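Local coordinates for enoyl-CoA hydratase/isomerase family protein (Ruegeria pomeroyi, PDB 3L3S) that probably acts as a hydro-lyase in fatty acid metabolism, as a member of the enoyl-CoA hydratase/isomerase family of the crotonase superfamily, at residues E15-L20 against A204-N209; R61-G66 against Q121-C126; L110-A115 against A192-H197. All coordinates share one frame; numbering follows the deposited sequence.

How the contacts relate
Contact 2 is the deepest of the three, with all its touching residues buried near the centre of the chain; contact 3 is largely buried, and contact 1 lies farther out, partly buried, with the exposed E15 at its edge. Contacts 1 and 3 use the two ends of helix 194-207, which packs against the six-stranded sheet, while contacts 2 and 3 are joined: strands 62-64 and 114-116 are neighbours, with F63 N 2.8 Å from I114 O in a probable hydrogen bond. All three are held by van der Waals packing, in contacts 1 and 3 partly against backbone carbonyls. The deepest uses an aromatic ring, contact 3 leucines, and contact 1 a small methyl on a turn.

Contact 1. Residues E15-L20 against A204-N209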
ATOM      1  N   GLU B  15      22.323  22.208  15.766  1.00 42.30           N
ATOM      2  CA  GLU B  15      21.982  21.124  16.704  1.00 41.72           C
ATOM      3  C   GLU B  15      21.704  19.770  16.016  1.00 39.06           C
ATOM      4  O   GLU B  15      20.654  19.154  16.224  1.00 38.43           O
ATOM      5  CB  GLU B  15      20.797  21.523  17.614  1.00 44.50           C
ATOM      6  CG  GLU B  15      21.018  22.739  18.524  1.00 48.07           C
ATOM      7  CD  GLU B  15      19.840  22.989  19.475  1.00 51.13           C
ATOM      8  OE1 GLU B  15      18.668  22.901  19.036  1.00 51.70           O
ATOM      9  OE2 GLU B  15      20.091  23.275  20.667  1.00 53.59           O
ATOM     10  N   GLY B  16      22.630  19.363  15.146  1.00 35.83           N
ATOM     11  CA  GLY B  16      22.497  18.106  14.418  1.00 34.56           C
ATOM     12  C   GLY B  16      21.623  18.122  13.167  1.00 33.11           C
ATOM     13  O   GLY B  16      21.658  17.183  12.369  1.00 34.27           O
ATOM     14  N   VAL B  17      20.844  19.187  12.999  1.00 30.07           N
ATOM     15  CA  VAL B  17      19.954  19.345  11.857  1.00 28.34           C
ATOM     16  C   VAL B  17      20.644  20.096  10.721  1.00 28.06           C
ATOM     17  O   VAL B  17      21.086  21.230  10.909  1.00 30.05           O
ATOM     18  CB  VAL B  17      18.663  20.110  12.263  1.00 26.97           C
ATOM     19  CG1 VAL B  17      17.636  20.079  11.146  1.00 28.97           C
ATOM     20  CG2 VAL B  17      18.083  19.538  13.540  1.00 27.40           C
ATOM     21  N   LEU B  18      20.750  19.447   9.560  1.00 26.06           N
ATOM     22  CA  LEU B  18      21.348  20.046   8.358  1.00 25.29           C
ATOM     23  C   LEU B  18      20.250  20.405   7.348  1.00 24.93           C
ATOM     24  O   LEU B  18      19.612  19.531   6.747  1.00 24.24           O
ATOM     25  CB  LEU B  18      22.395  19.110   7.718  1.00 22.27           C
ATOM     26  CG  LEU B  18      23.030  19.467   6.359  1.00 22.46           C
ATOM     27  CD1 LEU B  18      23.738  20.825   6.353  1.00 20.38           C
ATOM     28  CD2 LEU B  18      24.002  18.388   5.974  1.00 20.94           C
ATOM     29  N   THR B  19      20.049  21.705   7.170  1.00 24.65           N
ATOM     30  CA  THR B  19      19.046  22.214   6.254  1.00 23.59           C
ATOM     31  C   THR B  19      19.679  22.565   4.923  1.00 25.12           C
ATOM     32  O   THR B  19      20.649  23.322   4.857  1.00 25.23           O
ATOM     33  CB  THR B  19      18.276  23.415   6.862  1.00 22.72           C
ATOM     34  OG1 THR B  19      17.603  22.979   8.047  1.00 25.36           O
ATOM     35  CG2 THR B  19      17.230  23.964   5.895  1.00 22.44           C
ATOM     36  N   LEU B  20      19.151  21.918   3.886  1.00 26.64           N
ATOM     37  CA  LEU B  20      19.562  22.094   2.507  1.00 26.42           C
ATOM     38  C   LEU B  20      18.521  23.001   1.867  1.00 28.41           C
ATOM     39  O   LEU B  20      17.373  22.599   1.634  1.00 29.66           O
ATOM     40  CB  LEU B  20      19.643  20.737   1.793  1.00 25.20           C
ATOM     41  CG  LEU B  20      20.622  19.691   2.358  1.00 29.35           C
ATOM     42  CD1 LEU B  20      20.606  18.397   1.525  1.00 30.47           C
ATOM     43  CD2 LEU B  20      22.024  20.259   2.409  1.00 29.71           C
ATOM     44  N   ALA B 204      14.259  17.048  17.578  1.00 24.53           N
ATOM     45  CA  ALA B 204      13.961  15.966  18.523  1.00 25.54           C
ATOM     46  C   ALA B 204      14.540  14.650  17.990  1.00 26.25           C
ATOM     47  O   ALA B 204      15.066  13.855  18.765  1.00 26.28           O
ATOM     48  CB  ALA B 204      12.456  15.835  18.746  1.00 26.14           C
ATOM     49  N   LEU B 205      14.485  14.471  16.664  1.00 25.24           N
ATOM     50  CA  LEU B 205      15.036  13.297  15.991  1.00 25.75           C
ATOM     51  C   LEU B 205      16.555  13.269  16.135  1.00 26.86           C
ATOM     52  O   LEU B 205      17.141  12.205  16.362  1.00 28.46           O
ATOM     53  CB  LEU B 205      14.670  13.283  14.508  1.00 25.91           C
ATOM     54  CG  LEU B 205      13.577  12.334  14.026  1.00 25.32           C
ATOM     55  CD1 LEU B 205      13.364  12.553  12.545  1.00 22.40           C
ATOM     56  CD2 LEU B 205      13.968  10.887  14.309  1.00 24.08           C
ATOM     57  N   ALA B 206      17.161  14.456  16.077  1.00 25.86           N
ATOM     58  CA  ALA B 206      18.604  14.641  16.226  1.00 24.84           C
ATOM     59  C   ALA B 206      19.084  14.439  17.670  1.00 24.30           C
ATOM     60  O   ALA B 206      20.233  14.079  17.898  1.00 26.50           O
ATOM     61  CB  ALA B 206      18.996  16.037  15.746  1.00 23.55           C
ATOM     62  N   ALA B 207      18.176  14.653  18.621  1.00 24.34           N
ATOM     63  CA  ALA B 207      18.440  14.539  20.058  1.00 24.61           C
ATOM     64  C   ALA B 207      18.378  13.125  20.668  1.00 24.86           C
ATOM     65  O   ALA B 207      18.833  12.924  21.801  1.00 26.15           O
ATOM     66  CB  ALA B 207      17.508  15.482  20.824  1.00 21.26           C
ATOM     67  N   ARG B 208      17.836  12.152  19.927  1.00 26.07           N
ATOM     68  CA  ARG B 208      17.738  10.770  20.429  1.00 26.54           C
ATOM     69  C   ARG B 208      19.021   9.986  20.204  1.00 23.95           C
ATOM     70  O   ARG B 208      19.932  10.455  19.516  1.00 23.41           O
ATOM     71  CB  ARG B 208      16.572   9.985  19.789  1.00 28.24           C
ATOM     72  CG  ARG B 208      15.650  10.789  18.929  1.00 30.30           C
ATOM     73  CD  ARG B 208      14.190  10.625  19.256  1.00 28.09           C
ATOM     74  NE  ARG B 208      13.882  10.863  20.659  1.00 31.80           N
ATOM     75  CZ  ARG B 208      12.712  11.306  21.112  1.00 33.00           C
ATOM     76  NH1 ARG B 208      11.711  11.572  20.277  1.00 30.63           N
ATOM     77  NH2 ARG B 208      12.547  11.491  22.414  1.00 34.81           N
ATOM     78  N   ASN B 209      19.072   8.788  20.795  1.00 22.49           N
ATOM     79  CA  ASN B 209      20.201   7.861  20.673  1.00 21.97           C
ATOM     80  C   ASN B 209      20.305   7.466  19.194  1.00 22.73           C
ATOM     81  O   ASN B 209      19.446   6.772  18.648  1.00 24.47           O
ATOM     82  CB  ASN B 209      19.953   6.659  21.588  1.00 19.83           C
ATOM     83  CG  ASN B 209      21.125   5.708  21.658  1.00 15.85           C
ATOM     84  OD1 ASN B 209      22.255   6.058  21.347  1.00 18.28           O
ATOM     85  ND2 ASN B 209      20.846   4.481  22.046  1.00 16.86           N
TER
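This is a small packing contact at the edge of the fold, where the methyl group of A206, in the last turn of helix 194-207, rests against the hairpin turn between strands 9-14 and 17-22. The CB of A206 points into the turn and lies 3.6 Å from the carbonyl O of E15. It also reaches the next carbonyl carbon, G16 C, at 4.2 Å, and the methyl CG2 of V17 at the same 4.2 Å. One methyl therefore touches three consecutive residues, two of them through their backbone.

Small residues suit this place. The helix and the turn come together with the CA atoms of G16 and A206 5.5 Å apart. The side of G16 that faces A206 CB has no space for a side chain, which together with its positive phi accounts for glycine. The backbone angles of E15 and G16, both with positive phi (G16 at 82°), are close to those of a type I' turn. The E15 side chain is exposed and stays clear of the helix; E15 meets A206 only through its carbonyl O. V17 offers CG2, the branch anti to its own carbonyl carbon, while its side chain also packs on V53 and V55 of the neighbouring strand.

Polar bonds around the contact tie both partners to the same neighbour: A206 O accepts a hydrogen bond from H52 ND1, and the backbone of G16 bonds to H52 and V53. On the helix, L205 turns to V53 and P106 and also packs on L169 of the second subunit. With 86 Å² buried, the direct touch between the segments is pure shape fit of methyl against turn, and the polar tie between helix end and hairpin runs through H52, which bonds to both.

Contact 2. Residues R61-G66 against Q121-C126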
ATOM      1  N   ARG B  61       6.787  29.891  -3.618  1.00 31.29           N
ATOM      2  CA  ARG B  61       5.745  29.506  -4.574  1.00 31.13           C
ATOM      3  C   ARG B  61       5.951  28.113  -5.205  1.00 28.94           C
ATOM      4  O   ARG B  61       4.985  27.396  -5.478  1.00 27.73           O
ATOM      5  CB  ARG B  61       5.667  30.591  -5.668  1.00 31.38           C
ATOM      6  CG  ARG B  61       4.878  30.227  -6.921  1.00 36.49           C
ATOM      7  CD  ARG B  61       4.889  31.316  -7.965  1.00 40.00           C
ATOM      8  NE  ARG B  61       6.186  31.983  -8.133  1.00 37.45           N
ATOM      9  CZ  ARG B  61       6.763  32.222  -9.306  1.00 37.64           C
ATOM     10  NH1 ARG B  61       6.179  31.840 -10.437  1.00 38.93           N
ATOM     11  NH2 ARG B  61       7.880  32.926  -9.353  1.00 37.40           N
ATOM     12  N   ILE B  62       7.209  27.784  -5.501  1.00 27.21           N
ATOM     13  CA  ILE B  62       7.555  26.502  -6.100  1.00 26.27           C
ATOM     14  C   ILE B  62       8.553  25.764  -5.206  1.00 26.22           C
ATOM     15  O   ILE B  62       9.566  26.345  -4.798  1.00 27.35           O
ATOM     16  CB  ILE B  62       8.175  26.668  -7.541  1.00 25.57           C
ATOM     17  CG1 ILE B  62       7.234  27.464  -8.463  1.00 24.37           C
ATOM     18  CG2 ILE B  62       8.415  25.290  -8.177  1.00 23.77           C
ATOM     19  CD1 ILE B  62       7.753  27.749  -9.862  1.00 24.22           C
ATOM     20  N   PHE B  63       8.251  24.505  -4.872  1.00 23.54           N
ATOM     21  CA  PHE B  63       9.175  23.699  -4.073  1.00 22.76           C
ATOM     22  C   PHE B  63      10.352  23.350  -4.981  1.00 21.59           C
ATOM     23  O   PHE B  63      11.501  23.580  -4.621  1.00 22.72           O
ATOM     24  CB  PHE B  63       8.513  22.419  -3.538  1.00 23.29           C
ATOM     25  CG  PHE B  63       9.473  21.471  -2.843  1.00 26.79           C
ATOM     26  CD1 PHE B  63      10.072  21.823  -1.615  1.00 27.98           C
ATOM     27  CD2 PHE B  63       9.799  20.231  -3.424  1.00 25.34           C
ATOM     28  CE1 PHE B  63      10.989  20.948  -0.969  1.00 29.62           C
ATOM     29  CE2 PHE B  63      10.709  19.349  -2.798  1.00 26.43           C
ATOM     30  CZ  PHE B  63      11.309  19.708  -1.565  1.00 29.12           C
ATOM     31  N   CYS B  64      10.025  22.797  -6.149  1.00 21.31           N
ATOM     32  CA  CYS B  64      10.984  22.393  -7.166  1.00 23.19           C
ATOM     33  C   CYS B  64      10.206  22.002  -8.421  1.00 25.17           C
ATOM     34  O   CYS B  64       9.279  21.185  -8.368  1.00 25.76           O
ATOM     35  CB  CYS B  64      11.845  21.223  -6.671  1.00 24.59           C
ATOM     36  SG  CYS B  64      13.036  20.620  -7.850  1.00 25.64           S
ATOM     37  N   ALA B  65      10.580  22.612  -9.544  1.00 26.91           N
ATOM     38  CA  ALA B  65       9.930  22.371 -10.829  1.00 29.88           C
ATOM     39  C   ALA B  65      10.432  21.112 -11.529  1.00 30.73           C
ATOM     40  O   ALA B  65       9.776  20.583 -12.431  1.00 30.51           O
ATOM     41  CB  ALA B  65      10.087  23.597 -11.741  1.00 29.79           C
ATOM     42  N   GLY B  66      11.546  20.586 -11.031  1.00 32.33           N
ATOM     43  CA  GLY B  66      12.142  19.404 -11.618  1.00 32.73           C
ATOM     44  C   GLY B  66      13.342  19.846 -12.418  1.00 35.20           C
ATOM     45  O   GLY B  66      13.920  20.889 -12.120  1.00 33.03           O
ATOM     46  N   GLN B 121       9.518  14.009  -7.057  1.00 21.74           N
ATOM     47  CA  GLN B 121      10.371  12.842  -6.809  1.00 22.88           C
ATOM     48  C   GLN B 121      11.304  13.080  -5.612  1.00 21.29           C
ATOM     49  O   GLN B 121      11.434  12.208  -4.755  1.00 23.85           O
ATOM     50  CB  GLN B 121      11.195  12.532  -8.065  1.00 22.41           C
ATOM     51  CG  GLN B 121      12.239  11.429  -7.942  1.00 23.58           C
ATOM     52  CD  GLN B 121      12.925  11.097  -9.253  1.00 23.69           C
ATOM     53  OE1 GLN B 121      12.903  11.875 -10.217  1.00 24.22           O
ATOM     54  NE2 GLN B 121      13.533   9.924  -9.301  1.00 25.21           N
ATOM     55  N   LEU B 122      11.915  14.270  -5.563  1.00 19.06           N
ATOM     56  CA  LEU B 122      12.839  14.689  -4.499  1.00 17.79           C
ATOM     57  C   LEU B 122      12.144  14.630  -3.155  1.00 20.59           C
ATOM     58  O   LEU B 122      12.703  14.138  -2.165  1.00 22.33           O
ATOM     59  CB  LEU B 122      13.322  16.128  -4.744  1.00 16.47           C
ATOM     60  CG  LEU B 122      14.374  16.741  -3.799  1.00 15.93           C
ATOM     61  CD1 LEU B 122      15.735  16.090  -4.023  1.00 11.99           C
ATOM     62  CD2 LEU B 122      14.463  18.252  -4.023  1.00 12.67           C
HETATM   63  N   MSE B 123      10.904  15.111  -3.161  1.00 22.04           N
HETATM   64  CA  MSE B 123      10.045  15.141  -1.993  1.00 23.97           C
HETATM   65  C   MSE B 123       9.643  13.697  -1.639  1.00 21.80           C
HETATM   66  O   MSE B 123       9.760  13.286  -0.489  1.00 21.07           O
HETATM   67  CB  MSE B 123       8.804  15.980  -2.302  1.00 28.27           C
HETATM   68  CG  MSE B 123       8.011  16.372  -1.092  1.00 36.59           C
HETATM   69 SE   MSE B 123       6.097  16.381  -1.432  1.00 50.62          SE
HETATM   70  CE  MSE B 123       5.975  14.462  -1.691  1.00 40.08           C
ATOM     71  N   ALA B 124       9.235  12.933  -2.653  1.00 18.88           N
ATOM     72  CA  ALA B 124       8.832  11.541  -2.484  1.00 18.05           C
ATOM     73  C   ALA B 124       9.969  10.640  -2.005  1.00 19.08           C
ATOM     74  O   ALA B 124       9.714   9.669  -1.306  1.00 20.32           O
ATOM     75  CB  ALA B 124       8.231  11.003  -3.758  1.00 17.06           C
ATOM     76  N   ALA B 125      11.212  11.009  -2.333  1.00 19.24           N
ATOM     77  CA  ALA B 125      12.409  10.257  -1.929  1.00 17.48           C
ATOM     78  C   ALA B 125      12.788  10.511  -0.468  1.00 17.50           C
ATOM     79  O   ALA B 125      13.553   9.749   0.120  1.00 19.32           O
ATOM     80  CB  ALA B 125      13.584  10.575  -2.850  1.00 21.02           C
ATOM     81  N   CYS B 126      12.250  11.580   0.116  1.00 16.97           N
ATOM     82  CA  CYS B 126      12.506  11.889   1.523  1.00 15.94           C
ATOM     83  C   CYS B 126      11.657  10.965   2.407  1.00 15.64           C
ATOM     84  O   CYS B 126      10.613  10.485   1.965  1.00 16.17           O
ATOM     85  CB  CYS B 126      12.197  13.354   1.841  1.00 15.65           C
ATOM     86  SG  CYS B 126      13.314  14.568   1.067  1.00 18.52           S
TER
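The ring of F63 reaches from strand 62-64 to helix 118-124 and meets two consecutive helix residues at one corner, CE2. That atom is 3.9 Å from M123 CB and 4.1 Å from L122 CD2, both approaching the ring obliquely. With CG anti to the backbone N (chi1 173°), the phenyl group is carried well off its strand into the interior. The side chains of F63 and L122 cross at about a right angle, and L122 meets the ring through CD2. M123, a selenomethionine, meets the ring with the root of its side chain; its chain then bends at chi2 and chi3, taking the selenium away from F63 and the side chain on to L184, A109 and V111.

A broad, flat phenylalanine suits this wholly buried place because it spans the gap between strand and helix, where the closest CA atoms are 8.9 Å apart. Behind L122 stand M97 and L100 of helix 84-101, while R162 of the second subunit donates hydrogen bonds to M123 O and C126 O. In the crotonase fold the loop after such a strand and the N-terminal end of such a helix probably frame the oxyanion hole; F63 packs near the helix's other end.

Contact 3. Residues L110-A115 against A192-H197; sequences LVEGIA and AALATH
L194, in the first turn of helix 194-207, pushes one methyl into the place where strand 107-111 ends and the chain turns toward strand 114-116. Its CG is anti to the backbone N (chi1 -165°) and its chi2 of 60° sets CD2 anti to CA, making that methyl the far end of an extended arm. CD2 meets three successive residues: L110 CD2 at 3.8 Å, the carbonyl O of V111 at 3.6 Å, and E112 CG at 4.0 Å.

L110 answers with the branch that is not its most extended one. Its chain also leaves anti to the backbone N, but here CD1 continues the line and CD2 is the methyl turned to L194, lying 4.0 Å from L194 CG. The two leucines slide past each other in opposite directions, alongside rather than end on, which brings branch against branch.

E112 takes part through its aliphatic portion. Its side chain crosses L194 obliquely, touching it with the CG methylene, while its carboxylate is engaged elsewhere: OE1 accepts a hydrogen bond from G60 N and a weak one from H57 NE2. Glutamate thus serves a partly exposed corner, its stem apolar and its head polar.

V111 points the other way, toward F63 and M123, so that the strand carries apolar side chains on both faces. L194 is further enclosed by S132 and L189. Here a helix packs on one face of the larger sheet, just where the chain passes from it to the smaller one, as in the two-sheet crotonase fold.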
ATOM      1  N   LEU B 110      10.356  20.026   3.320  1.00 20.77           N
ATOM      2  CA  LEU B 110       9.485  21.143   3.725  1.00 23.16           C
ATOM      3  C   LEU B 110       8.950  21.767   2.423  1.00 23.78           C
ATOM      4  O   LEU B 110       9.697  22.409   1.672  1.00 23.24           O
ATOM      5  CB  LEU B 110      10.292  22.162   4.543  1.00 23.89           C
ATOM      6  CG  LEU B 110       9.681  23.236   5.457  1.00 25.87           C
ATOM      7  CD1 LEU B 110      10.802  23.796   6.318  1.00 27.35           C
ATOM      8  CD2 LEU B 110       9.000  24.366   4.709  1.00 26.51           C
ATOM      9  N   VAL B 111       7.658  21.556   2.172  1.00 25.18           N
ATOM     10  CA  VAL B 111       6.972  22.029   0.960  1.00 26.35           C
ATOM     11  C   VAL B 111       5.949  23.146   1.215  1.00 27.99           C
ATOM     12  O   VAL B 111       4.966  22.937   1.929  1.00 27.30           O
ATOM     13  CB  VAL B 111       6.293  20.818   0.239  1.00 25.55           C
ATOM     14  CG1 VAL B 111       5.545  21.232  -1.011  1.00 25.45           C
ATOM     15  CG2 VAL B 111       7.342  19.791  -0.127  1.00 25.11           C
ATOM     16  N   GLU B 112       6.174  24.305   0.580  1.00 29.28           N
ATOM     17  CA  GLU B 112       5.303  25.492   0.696  1.00 31.12           C
ATOM     18  C   GLU B 112       4.530  25.785  -0.595  1.00 30.38           C
ATOM     19  O   GLU B 112       3.557  26.553  -0.578  1.00 31.02           O
ATOM     20  CB  GLU B 112       6.127  26.744   1.043  1.00 31.63           C
ATOM     21  CG  GLU B 112       6.808  26.732   2.401  1.00 33.57           C
ATOM     22  CD  GLU B 112       7.880  27.797   2.548  1.00 34.84           C
ATOM     23  OE1 GLU B 112       8.609  28.068   1.575  1.00 33.48           O
ATOM     24  OE2 GLU B 112       8.014  28.352   3.660  1.00 40.02           O
ATOM     25  N   GLY B 113       4.995  25.213  -1.709  1.00 29.88           N
ATOM     26  CA  GLY B 113       4.354  25.431  -2.995  1.00 24.83           C
ATOM     27  C   GLY B 113       4.216  24.210  -3.882  1.00 25.43           C
ATOM     28  O   GLY B 113       3.998  23.096  -3.394  1.00 24.05           O
ATOM     29  N   ILE B 114       4.341  24.414  -5.192  1.00 26.06           N
ATOM     30  CA  ILE B 114       4.201  23.315  -6.140  1.00 28.51           C
ATOM     31  C   ILE B 114       5.443  22.431  -6.317  1.00 28.35           C
ATOM     32  O   ILE B 114       6.573  22.913  -6.464  1.00 28.42           O
ATOM     33  CB  ILE B 114       3.584  23.788  -7.511  1.00 30.85           C
ATOM     34  CG1 ILE B 114       3.327  22.589  -8.451  1.00 33.75           C
ATOM     35  CG2 ILE B 114       4.438  24.863  -8.154  1.00 30.81           C
ATOM     36  CD1 ILE B 114       2.595  22.918  -9.759  1.00 36.04           C
ATOM     37  N   ALA B 115       5.205  21.128  -6.209  1.00 29.03           N
ATOM     38  CA  ALA B 115       6.240  20.107  -6.374  1.00 27.29           C
ATOM     39  C   ALA B 115       5.857  19.353  -7.648  1.00 25.69           C
ATOM     40  O   ALA B 115       4.892  18.579  -7.673  1.00 24.26           O
ATOM     41  CB  ALA B 115       6.266  19.180  -5.165  1.00 23.86           C
ATOM     42  N   ALA B 192       2.481  29.467   8.820  1.00 26.99           N
ATOM     43  CA  ALA B 192       3.223  30.217   9.835  1.00 26.33           C
ATOM     44  C   ALA B 192       3.845  29.239  10.838  1.00 25.99           C
ATOM     45  O   ALA B 192       4.872  29.531  11.448  1.00 28.30           O
ATOM     46  CB  ALA B 192       2.301  31.205  10.553  1.00 24.50           C
ATOM     47  N   ALA B 193       3.245  28.056  10.945  1.00 26.11           N
ATOM     48  CA  ALA B 193       3.697  27.013  11.866  1.00 27.94           C
ATOM     49  C   ALA B 193       4.566  25.931  11.229  1.00 28.01           C
ATOM     50  O   ALA B 193       5.219  25.179  11.946  1.00 28.50           O
ATOM     51  CB  ALA B 193       2.501  26.373  12.555  1.00 25.32           C
ATOM     52  N   LEU B 194       4.595  25.891   9.894  1.00 30.09           N
ATOM     53  CA  LEU B 194       5.357  24.898   9.121  1.00 30.58           C
ATOM     54  C   LEU B 194       6.858  24.835   9.415  1.00 30.20           C
ATOM     55  O   LEU B 194       7.393  23.751   9.643  1.00 29.16           O
ATOM     56  CB  LEU B 194       5.114  25.074   7.611  1.00 30.20           C
ATOM     57  CG  LEU B 194       5.517  23.942   6.650  1.00 32.10           C
ATOM     58  CD1 LEU B 194       4.782  22.641   6.985  1.00 33.41           C
ATOM     59  CD2 LEU B 194       5.222  24.339   5.221  1.00 31.44           C
ATOM     60  N   ALA B 195       7.505  25.998   9.478  1.00 31.68           N
ATOM     61  CA  ALA B 195       8.939  26.095   9.751  1.00 33.59           C
ATOM     62  C   ALA B 195       9.319  25.564  11.139  1.00 34.29           C
ATOM     63  O   ALA B 195      10.287  24.809  11.262  1.00 34.65           O
ATOM     64  CB  ALA B 195       9.420  27.529   9.580  1.00 33.63           C
ATOM     65  N   THR B 196       8.527  25.917  12.157  1.00 35.04           N
ATOM     66  CA  THR B 196       8.774  25.465  13.537  1.00 36.11           C
ATOM     67  C   THR B 196       8.512  23.976  13.703  1.00 33.53           C
ATOM     68  O   THR B 196       9.305  23.285  14.330  1.00 35.12           O
ATOM     69  CB  THR B 196       7.912  26.209  14.588  1.00 37.77           C
ATOM     70  OG1 THR B 196       6.533  26.171  14.199  1.00 41.05           O
ATOM     71  CG2 THR B 196       8.372  27.648  14.750  1.00 38.86           C
ATOM     72  N   HIS B 197       7.423  23.495  13.099  1.00 32.30           N
ATOM     73  CA  HIS B 197       7.027  22.086  13.156  1.00 30.17           C
ATOM     74  C   HIS B 197       8.146  21.155  12.688  1.00 28.90           C
ATOM     75  O   HIS B 197       8.470  20.191  13.375  1.00 30.05           O
ATOM     76  CB  HIS B 197       5.772  21.842  12.317  1.00 30.40           C
ATOM     77  CG  HIS B 197       5.228  20.449  12.430  1.00 31.54           C
ATOM     78  ND1 HIS B 197       4.328  20.084  13.405  1.00 32.99           N
ATOM     79  CD2 HIS B 197       5.455  19.338  11.689  1.00 30.72           C
ATOM     80  CE1 HIS B 197       4.024  18.806  13.262  1.00 33.91           C
ATOM     81  NE2 HIS B 197       4.694  18.330  12.228  1.00 33.41           N
TER